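PDB 4I1A: response regulator aspartate phosphatase I from Bacillus subtilis subsp. subtilis, which dephosphorylates the sporulation phosphotransferase Spo0F and activates excision and transfer of the mobile element ICEBs1 by inactivating its repressor ImmR. Local coordinates for residues A[303-307]-A[324-328]. Residues are numbered along the deposited sequence; the frame is centred on the assembly and turned at random.
Sequences AKFKI and AFSYL
A303 and A324 face each other where the helices come together: their CA atoms lie 4.7 Å apart, and the CB of A324 sits 3.2 Å from the backbone O of A303. With two such small side chains in the middle, the local axes approach to 9.0 Å, running nearly antiparallel at 153°. I307 fills the next turn and does so with one branch. Its CG1, beside the backbone N and anti to the carbonyl carbon (chi1 -66°), lies 3.6 Å from the CB of A324, and the extended chi2 (170°) then carries CD1 over one face of the F325 ring. The CD1 of I307 makes a CH-pi contact there, 4.1 Å from the centroid of the F325 ring and displaced toward the CZ rim. L328 closes this apolar side, its CD1 4.2 Å from the CD1 of I307, while F325 and L328 also pack on helix 334-351. The other flank is looser and partly exposed. Y327 reaches the CB of A303 obliquely through CD2, at 3.8 Å, and K306 offers little more than its CB to A324 before its bent chain turns back to the carbonyl O of S302. No hydrogen bond joins the two segments, so apolar packing carries the contact between helices 299-313 and 318-330, consecutive antiparallel helices of the kind that build the TPR domain of Rap proteins.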
loop_
_atom_site.group_PDB
_atom_site.type_symbol
_atom_site.label_atom_id
_atom_site.label_comp_id
_atom_site.label_asym_id
_atom_site.label_seq_id
_atom_site.Cartn_x
_atom_site.Cartn_y
_atom_site.Cartn_z
ATOM N N ALA A 303 -12.578 -10.456 -4.556
ATOM C CA ALA A 303 -13.190 -10.569 -3.235
ATOM C C ALA A 303 -13.466 -9.185 -2.633
ATOM O O ALA A 303 -14.506 -8.953 -2.000
ATOM C CB ALA A 303 -12.312 -11.402 -2.306
ATOM N N LYS A 304 -12.548 -8.252 -2.844
ATOM C CA LYS A 304 -12.752 -6.921 -2.302
ATOM C C LYS A 304 -13.920 -6.180 -2.962
ATOM O O LYS A 304 -14.713 -5.536 -2.268
ATOM C CB LYS A 304 -11.448 -6.109 -2.335
ATOM C CG LYS A 304 -10.425 -6.589 -1.296
ATOM C CD LYS A 304 -9.040 -5.987 -1.516
ATOM C CE LYS A 304 -8.132 -6.331 -0.331
ATOM N NZ LYS A 304 -6.693 -6.067 -0.592
ATOM N N PHE A 305 -14.033 -6.264 -4.290
ATOM C CA PHE A 305 -15.219 -5.712 -4.970
ATOM C C PHE A 305 -16.521 -6.341 -4.463
ATOM O O PHE A 305 -17.527 -5.650 -4.305
ATOM C CB PHE A 305 -15.107 -5.809 -6.494
ATOM C CG PHE A 305 -14.270 -4.721 -7.100
ATOM C CD1 PHE A 305 -14.733 -3.408 -7.133
ATOM C CD2 PHE A 305 -13.000 -4.993 -7.600
ATOM C CE1 PHE A 305 -13.949 -2.386 -7.676
ATOM C CE2 PHE A 305 -12.214 -3.976 -8.147
ATOM C CZ PHE A 305 -12.693 -2.677 -8.190
ATOM N N LYS A 306 -16.477 -7.632 -4.135
ATOM C CA LYS A 306 -17.641 -8.303 -3.546
ATOM C C LYS A 306 -18.088 -7.703 -2.206
ATOM O O LYS A 306 -19.278 -7.738 -1.871
ATOM C CB LYS A 306 -17.429 -9.819 -3.421
ATOM C CG LYS A 306 -17.214 -10.536 -4.756
ATOM C CD LYS A 306 -18.162 -10.021 -5.855
ATOM C CE LYS A 306 -17.589 -10.227 -7.274
ATOM N NZ LYS A 306 -16.289 -9.493 -7.510
ATOM N N ILE A 307 -17.145 -7.151 -1.447
ATOM C CA ILE A 307 -17.487 -6.464 -0.201
ATOM C C ILE A 307 -18.239 -5.165 -0.499
ATOM O O ILE A 307 -19.282 -4.888 0.100
ATOM C CB ILE A 307 -16.240 -6.137 0.663
ATOM C CG1 ILE A 307 -15.571 -7.426 1.161
ATOM C CG2 ILE A 307 -16.629 -5.233 1.855
ATOM C CD1 ILE A 307 -14.193 -7.174 1.813
ATOM N N ALA A 324 -16.622 -13.010 0.974
ATOM C CA ALA A 324 -15.416 -12.325 0.555
ATOM C C ALA A 324 -14.351 -12.345 1.666
ATOM O O ALA A 324 -13.165 -12.551 1.378
ATOM C CB ALA A 324 -15.744 -10.918 0.149
ATOM N N PHE A 325 -14.782 -12.140 2.919
ATOM C CA PHE A 325 -13.883 -12.224 4.081
ATOM C C PHE A 325 -13.370 -13.634 4.300
ATOM O O PHE A 325 -12.234 -13.827 4.716
ATOM C CB PHE A 325 -14.534 -11.682 5.378
ATOM C CG PHE A 325 -14.481 -10.175 5.486
ATOM C CD1 PHE A 325 -13.272 -9.525 5.662
ATOM C CD2 PHE A 325 -15.631 -9.412 5.386
ATOM C CE1 PHE A 325 -13.211 -8.141 5.744
ATOM C CE2 PHE A 325 -15.577 -8.033 5.470
ATOM C CZ PHE A 325 -14.366 -7.396 5.645
ATOM N N SER A 326 -14.213 -14.618 4.028
ATOM C CA SER A 326 -13.767 -16.001 4.039
ATOM C C SER A 326 -12.632 -16.173 3.036
ATOM O O SER A 326 -11.618 -16.790 3.350
ATOM C CB SER A 326 -14.910 -16.957 3.674
ATOM O OG SER A 326 -15.865 -17.058 4.710
ATOM N N TYR A 327 -12.793 -15.630 1.829
ATOM C CA TYR A 327 -11.760 -15.833 0.821
ATOM C C TYR A 327 -10.453 -15.200 1.278
ATOM O O TYR A 327 -9.396 -15.836 1.231
ATOM C CB TYR A 327 -12.137 -15.302 -0.572
ATOM C CG TYR A 327 -10.946 -15.423 -1.501
ATOM C CD1 TYR A 327 -10.666 -16.629 -2.150
ATOM C CD2 TYR A 327 -10.061 -14.358 -1.679
ATOM C CE1 TYR A 327 -9.557 -16.760 -2.974
ATOM C CE2 TYR A 327 -8.951 -14.478 -2.501
ATOM C CZ TYR A 327 -8.702 -15.676 -3.143
ATOM O OH TYR A 327 -7.588 -15.783 -3.942
ATOM N N LEU A 328 -10.543 -13.947 1.713
ATOM C CA LEU A 328 -9.370 -13.200 2.165
ATOM C C LEU A 328 -8.672 -13.893 3.331
ATOM O O LEU A 328 -7.456 -14.091 3.303
ATOM C CB LEU A 328 -9.760 -11.778 2.547
ATOM C CG LEU A 328 -10.143 -10.895 1.360
ATOM C CD1 LEU A 328 -10.675 -9.539 1.816
ATOM C CD2 LEU A 328 -8.951 -10.736 0.411
#